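Geranylgeranyl Pyrophosphate Synthetase (Geoglobus acetivorans, PDB 5JFQ) builds geranylgeranyl diphosphate by adding three isopentenyl diphosphate units to dimethylallyl diphosphate in a magnesium-dependent reaction, with farnesyl diphosphate as a minor product. Local coordinates at residues K14-K19 with G44-P49; E21-E26 with A69-E74. One frame throughout, in Å; residues are numbered along the deposited sequence.

Contact 1: residues K14-K19 with G44-P49; sequences KLVNEK and GKRLRP
Val16 and Asn17, on consecutive positions of helix 9-23, meet Arg46 and Pro49 at the start of helix 47-58. Val16 is the apolar centre of the contact. Both of its methyls reach the proline ring: CG2 lies 3.6 Å from Pro49 CB, and CG1, which chi1 of 159° sets anti to the backbone N, is 3.7 Å from Pro49 CB. The same CG1 also rests on the methylene part of Arg46, 3.7 Å from Arg46 CD. Asn17 binds the NE of that arginine. Arg46 NE donates to Asn17 OD1 over 2.7 Å, with an N-H...O angle of 164°; the oxygen lies in the guanidinium plane and is met almost head-on, while the amide and guanidinium planes are turned 66° from each other. A bend at chi2 folds the arginine chain on its way to this oxygen. Its NH1 forms a salt bridge with Glu74, so two partners on different nitrogens probably restrict the rotation of the buried guanidinium group. Arg46 is also the N-cap residue of helix 47-58, and the nearby Lys45 and Arg48 probably bind isopentenyl diphosphate, as in related synthases. Beyond these residues, Val16 packs on Leu53 of helix 47-58, while Pro49 touches Glu74 of helix 67-88.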
loop_
_atom_site.group_PDB
_atom_site.type_symbol
_atom_site.label_atom_id
_atom_site.label_comp_id
_atom_site.label_asym_id
_atom_site.label_seq_id
_atom_site.Cartn_x
_atom_site.Cartn_y
_atom_site.Cartn_z
ATOM N N LYS B 14 -21.749 -14.013 6.581
ATOM C CA LYS B 14 -21.250 -14.942 7.595
ATOM C C LYS B 14 -20.004 -15.668 7.114
ATOM O O LYS B 14 -19.036 -15.824 7.865
ATOM C CB LYS B 14 -22.330 -15.963 7.969
ATOM N N LEU B 15 -20.022 -16.136 5.868
ATOM C CA LEU B 15 -18.864 -16.829 5.319
ATOM C C LEU B 15 -17.649 -15.917 5.278
ATOM O O LEU B 15 -16.540 -16.312 5.658
ATOM C CB LEU B 15 -19.189 -17.336 3.922
ATOM C CG LEU B 15 -17.948 -17.760 3.152
ATOM C CD1 LEU B 15 -17.222 -18.889 3.881
ATOM C CD2 LEU B 15 -18.335 -18.179 1.738
ATOM N N VAL B 16 -17.857 -14.682 4.819
ATOM C CA VAL B 16 -16.778 -13.722 4.633
ATOM C C VAL B 16 -16.080 -13.421 5.954
ATOM O O VAL B 16 -14.848 -13.334 6.009
ATOM C CB VAL B 16 -17.349 -12.458 3.968
ATOM C CG1 VAL B 16 -16.442 -11.236 4.187
ATOM C CG2 VAL B 16 -17.606 -12.747 2.485
ATOM N N ASN B 17 -16.843 -13.273 7.040
ATOM C CA ASN B 17 -16.215 -12.997 8.332
ATOM C C ASN B 17 -15.484 -14.207 8.879
ATOM O O ASN B 17 -14.521 -14.055 9.641
ATOM C CB ASN B 17 -17.249 -12.540 9.353
ATOM C CG ASN B 17 -17.924 -11.292 8.941
ATOM O OD1 ASN B 17 -17.274 -10.292 8.641
ATOM N ND2 ASN B 17 -19.239 -11.337 8.884
ATOM N N GLU B 18 -15.953 -15.408 8.546
ATOM C CA GLU B 18 -15.234 -16.606 8.952
ATOM C C GLU B 18 -13.892 -16.688 8.239
ATOM O O GLU B 18 -12.862 -16.963 8.868
ATOM C CB GLU B 18 -16.092 -17.837 8.683
ATOM C CG GLU B 18 -17.330 -17.897 9.569
ATOM C CD GLU B 18 -18.331 -18.970 9.148
ATOM O OE1 GLU B 18 -19.518 -18.871 9.548
ATOM O OE2 GLU B 18 -17.927 -19.911 8.425
ATOM N N LYS B 19 -13.877 -16.405 6.936
ATOM C CA LYS B 19 -12.619 -16.374 6.201
ATOM C C LYS B 19 -11.732 -15.222 6.660
ATOM O O LYS B 19 -10.511 -15.376 6.767
ATOM C CB LYS B 19 -12.893 -16.284 4.702
ATOM C CG LYS B 19 -12.679 -17.596 3.992
ATOM C CD LYS B 19 -11.199 -17.968 3.976
ATOM C CE LYS B 19 -10.946 -19.340 3.324
ATOM N NZ LYS B 19 -9.493 -19.579 3.013
ATOM N N GLY B 44 -17.766 -4.356 9.525
ATOM C CA GLY B 44 -18.495 -3.666 8.481
ATOM C C GLY B 44 -19.585 -4.533 7.866
ATOM O O GLY B 44 -19.805 -5.690 8.226
ATOM N N LYS B 45 -20.288 -3.946 6.902
ATOM C CA LYS B 45 -21.363 -4.684 6.252
ATOM C C LYS B 45 -20.842 -5.719 5.257
ATOM O O LYS B 45 -21.605 -6.606 4.840
ATOM C CB LYS B 45 -22.323 -3.698 5.574
ATOM C CG LYS B 45 -23.121 -2.861 6.573
ATOM C CD LYS B 45 -24.483 -2.428 6.030
ATOM C CE LYS B 45 -24.575 -0.925 5.847
ATOM N NZ LYS B 45 -25.984 -0.454 5.972
ATOM N N ARG B 46 -19.556 -5.642 4.889
ATOM C CA ARG B 46 -18.914 -6.596 3.978
ATOM C C ARG B 46 -19.548 -6.577 2.593
ATOM O O ARG B 46 -19.635 -7.613 1.933
ATOM C CB ARG B 46 -18.950 -8.026 4.535
ATOM C CG ARG B 46 -18.500 -8.155 5.973
ATOM C CD ARG B 46 -17.005 -8.053 6.070
ATOM N NE ARG B 46 -16.558 -8.007 7.454
ATOM C CZ ARG B 46 -15.891 -6.994 7.981
ATOM N NH1 ARG B 46 -15.578 -5.950 7.230
ATOM N NH2 ARG B 46 -15.525 -7.028 9.253
ATOM N N LEU B 47 -19.994 -5.405 2.145
ATOM C CA LEU B 47 -20.785 -5.329 0.924
ATOM C C LEU B 47 -20.029 -5.894 -0.272
ATOM O O LEU B 47 -20.501 -6.822 -0.947
ATOM C CB LEU B 47 -21.183 -3.887 0.669
ATOM C CG LEU B 47 -22.307 -3.652 -0.327
ATOM C CD1 LEU B 47 -23.410 -4.658 -0.105
ATOM C CD2 LEU B 47 -22.832 -2.243 -0.093
ATOM N N ARG B 48 -18.846 -5.337 -0.547
ATOM C CA ARG B 48 -18.068 -5.742 -1.719
ATOM C C ARG B 48 -17.729 -7.233 -1.734
ATOM O O ARG B 48 -17.883 -7.867 -2.793
ATOM C CB ARG B 48 -16.819 -4.857 -1.806
ATOM C CG ARG B 48 -17.140 -3.376 -1.701
ATOM C CD ARG B 48 -15.977 -2.558 -1.153
ATOM N NE ARG B 48 -15.935 -1.236 -1.777
ATOM C CZ ARG B 48 -16.511 -0.148 -1.264
ATOM N NH1 ARG B 48 -17.161 -0.256 -0.106
ATOM N NH2 ARG B 48 -16.433 1.036 -1.901
ATOM N N PRO B 49 -17.268 -7.849 -0.636
ATOM C CA PRO B 49 -17.132 -9.317 -0.633
ATOM C C PRO B 49 -18.381 -10.050 -1.097
ATOM O O PRO B 49 -18.288 -10.986 -1.906
ATOM C CB PRO B 49 -16.821 -9.628 0.839
ATOM C CG PRO B 49 -16.237 -8.393 1.379
ATOM C CD PRO B 49 -16.750 -7.245 0.601
#

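Contact 2: residues E21-E26 with A69-E74; sequences EELLKE and AAIAIE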
loop_
_atom_site.group_PDB
_atom_site.type_symbol
_atom_site.label_atom_id
_atom_site.label_comp_id
_atom_site.label_asym_id
_atom_site.label_seq_id
_atom_site.Cartn_x
_atom_site.Cartn_y
_atom_site.Cartn_z
ATOM N N GLU B 21 -11.539 -13.990 9.688
ATOM C CA GLU B 21 -10.900 -14.432 10.919
ATOM C C GLU B 21 -9.958 -15.598 10.700
ATOM O O GLU B 21 -9.157 -15.904 11.589
ATOM C CB GLU B 21 -11.952 -14.794 11.961
ATOM C CG GLU B 21 -12.118 -13.655 12.939
ATOM C CD GLU B 21 -13.403 -13.728 13.730
ATOM O OE1 GLU B 21 -13.954 -14.830 13.906
ATOM O OE2 GLU B 21 -13.880 -12.639 14.150
ATOM N N GLU B 22 -10.003 -16.223 9.535
ATOM C CA GLU B 22 -9.057 -17.286 9.237
ATOM C C GLU B 22 -7.822 -16.764 8.511
ATOM O O GLU B 22 -6.709 -17.232 8.765
ATOM C CB GLU B 22 -9.749 -18.364 8.408
ATOM C CG GLU B 22 -8.832 -19.426 7.889
ATOM C CD GLU B 22 -9.542 -20.318 6.897
ATOM O OE1 GLU B 22 -10.775 -20.495 7.048
ATOM O OE2 GLU B 22 -8.883 -20.817 5.955
ATOM N N LEU B 23 -7.998 -15.784 7.629
ATOM C CA LEU B 23 -6.906 -15.213 6.860
ATOM C C LEU B 23 -6.331 -13.933 7.457
ATOM O O LEU B 23 -5.198 -13.571 7.125
ATOM C CB LEU B 23 -7.377 -14.913 5.435
ATOM C CG LEU B 23 -7.868 -16.091 4.604
ATOM C CD1 LEU B 23 -8.573 -15.602 3.356
ATOM C CD2 LEU B 23 -6.682 -16.949 4.228
ATOM N N LEU B 24 -7.065 -13.224 8.311
ATOM C CA LEU B 24 -6.522 -11.970 8.821
ATOM C C LEU B 24 -6.330 -12.038 10.328
ATOM O O LEU B 24 -6.888 -11.236 11.088
ATOM C CB LEU B 24 -7.418 -10.800 8.416
ATOM C CG LEU B 24 -7.329 -10.480 6.920
ATOM C CD1 LEU B 24 -8.536 -9.676 6.446
ATOM C CD2 LEU B 24 -6.008 -9.775 6.588
ATOM N N LYS B 25 -5.517 -12.986 10.764
ATOM C CA LYS B 25 -5.295 -13.166 12.183
ATOM C C LYS B 25 -4.540 -11.969 12.757
ATOM O O LYS B 25 -3.863 -11.227 12.041
ATOM C CB LYS B 25 -4.514 -14.453 12.426
ATOM C CG LYS B 25 -5.306 -15.509 13.128
ATOM C CD LYS B 25 -5.954 -16.459 12.129
ATOM C CE LYS B 25 -4.930 -17.436 11.568
ATOM N NZ LYS B 25 -5.543 -18.534 10.770
ATOM N N GLU B 26 -4.665 -11.779 14.066
ATOM C CA GLU B 26 -3.736 -10.900 14.754
ATOM C C GLU B 26 -2.445 -11.654 15.023
ATOM O O GLU B 26 -2.428 -12.883 15.124
ATOM C CB GLU B 26 -4.331 -10.367 16.057
ATOM C CG GLU B 26 -5.489 -9.411 15.846
ATOM C CD GLU B 26 -5.939 -8.736 17.123
ATOM O OE1 GLU B 26 -5.069 -8.211 17.856
ATOM O OE2 GLU B 26 -7.162 -8.740 17.392
ATOM N N ALA B 69 -10.408 -13.552 -3.449
ATOM C CA ALA B 69 -10.685 -12.248 -4.033
ATOM C C ALA B 69 -11.740 -11.478 -3.243
ATOM O O ALA B 69 -11.698 -10.241 -3.188
ATOM C CB ALA B 69 -11.137 -12.415 -5.471
ATOM N N ALA B 70 -12.700 -12.170 -2.638
ATOM C CA ALA B 70 -13.644 -11.450 -1.797
ATOM C C ALA B 70 -12.940 -10.894 -0.565
ATOM O O ALA B 70 -13.088 -9.716 -0.228
ATOM C CB ALA B 70 -14.811 -12.354 -1.404
ATOM N N ILE B 71 -12.153 -11.726 0.112
ATOM C CA ILE B 71 -11.422 -11.225 1.266
ATOM C C ILE B 71 -10.423 -10.156 0.838
ATOM O O ILE B 71 -10.213 -9.171 1.558
ATOM C CB ILE B 71 -10.755 -12.403 2.004
ATOM C CG1 ILE B 71 -11.834 -13.375 2.482
ATOM C CG2 ILE B 71 -9.903 -11.931 3.182
ATOM C CD1 ILE B 71 -12.994 -12.684 3.187
ATOM N N ALA B 72 -9.823 -10.296 -0.349
ATOM C CA ALA B 72 -8.796 -9.336 -0.741
ATOM C C ALA B 72 -9.388 -7.957 -0.961
ATOM O O ALA B 72 -8.815 -6.953 -0.529
ATOM C CB ALA B 72 -8.064 -9.798 -1.998
ATOM N N ILE B 73 -10.528 -7.891 -1.634
ATOM C CA ILE B 73 -11.156 -6.606 -1.888
ATOM C C ILE B 73 -11.645 -5.973 -0.588
ATOM O O ILE B 73 -11.498 -4.760 -0.386
ATOM C CB ILE B 73 -12.276 -6.788 -2.917
ATOM C CG1 ILE B 73 -11.634 -7.122 -4.260
ATOM C CG2 ILE B 73 -13.163 -5.548 -2.971
ATOM C CD1 ILE B 73 -12.557 -6.985 -5.416
ATOM N N GLU B 74 -12.202 -6.772 0.328
ATOM C CA GLU B 74 -12.597 -6.215 1.620
ATOM C C GLU B 74 -11.390 -5.675 2.363
ATOM O O GLU B 74 -11.475 -4.647 3.048
ATOM C CB GLU B 74 -13.302 -7.259 2.483
ATOM C CG GLU B 74 -13.731 -6.741 3.862
ATOM C CD GLU B 74 -14.901 -5.766 3.811
ATOM O OE1 GLU B 74 -15.455 -5.549 2.722
ATOM O OE2 GLU B 74 -15.271 -5.210 4.862
#
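Leu23 and Leu24, where helix 9-23 ends, pack on Ile71 of helix 67-88 within the largely helical fold of the polyprenyl synthases. Helix 67-88 carries His77, a probable isopentenyl diphosphate ligand, and at its far end Asp84 and Asp88, which by similarity bind magnesium.

The contact across the two segments is apolar. Leu23 CD1 makes the closest approach, 3.9 Å from Ile71 CG2, and is 4.0 Å from Ile71 CG1, so one methyl sits against both branches of the isoleucine. Leu24 CD1 touches CG2 alone of these branches, at 4.2 Å, and the two side chains lie alongside and run in opposite senses. Ile71 CG2 is thus shared by both leucines; chi1 of -61° sets it anti to the backbone N. Leu24 is the first residue to leave helical geometry, yet its CB, like that of Leu23, still points toward helix 67-88, and the two successive leucines meet one isoleucine. Ile122 of helix 105-123 touches both leucines.

Polar interactions lie around this apolar patch. Glu26 forms a salt bridge with Lys41, and the carbonyl of Lys25 accepts a hydrogen bond from Arg37, tying the chain that leaves helix 9-23 to helix 38-42 and the turn before it. Lys25 itself folds back on the helix end: its NZ donates over 2.7 Å to Glu22 O, approaching in the carbonyl plane on a lone pair, at a C=O...N angle of 137°.

From the N terminus, helix 9-23 supplies the first half of both contacts. Contact 1 closes a loop through helices 30-36 and 38-42 when the chain returns at 44-49; contact 2 closes a longer one, reached only after helix 47-58 has been completed. Their segments alternate along the sequence, so the two loops cross. The N-terminal helix is thereby tied to two successive helices, 47-58 and 67-88, which also pack directly on each other: Pro49 O of contact 1 lies 3.8 Å from Ala70 CB of contact 2. With centres about 9 Å apart, the contacts form one continuous packed region.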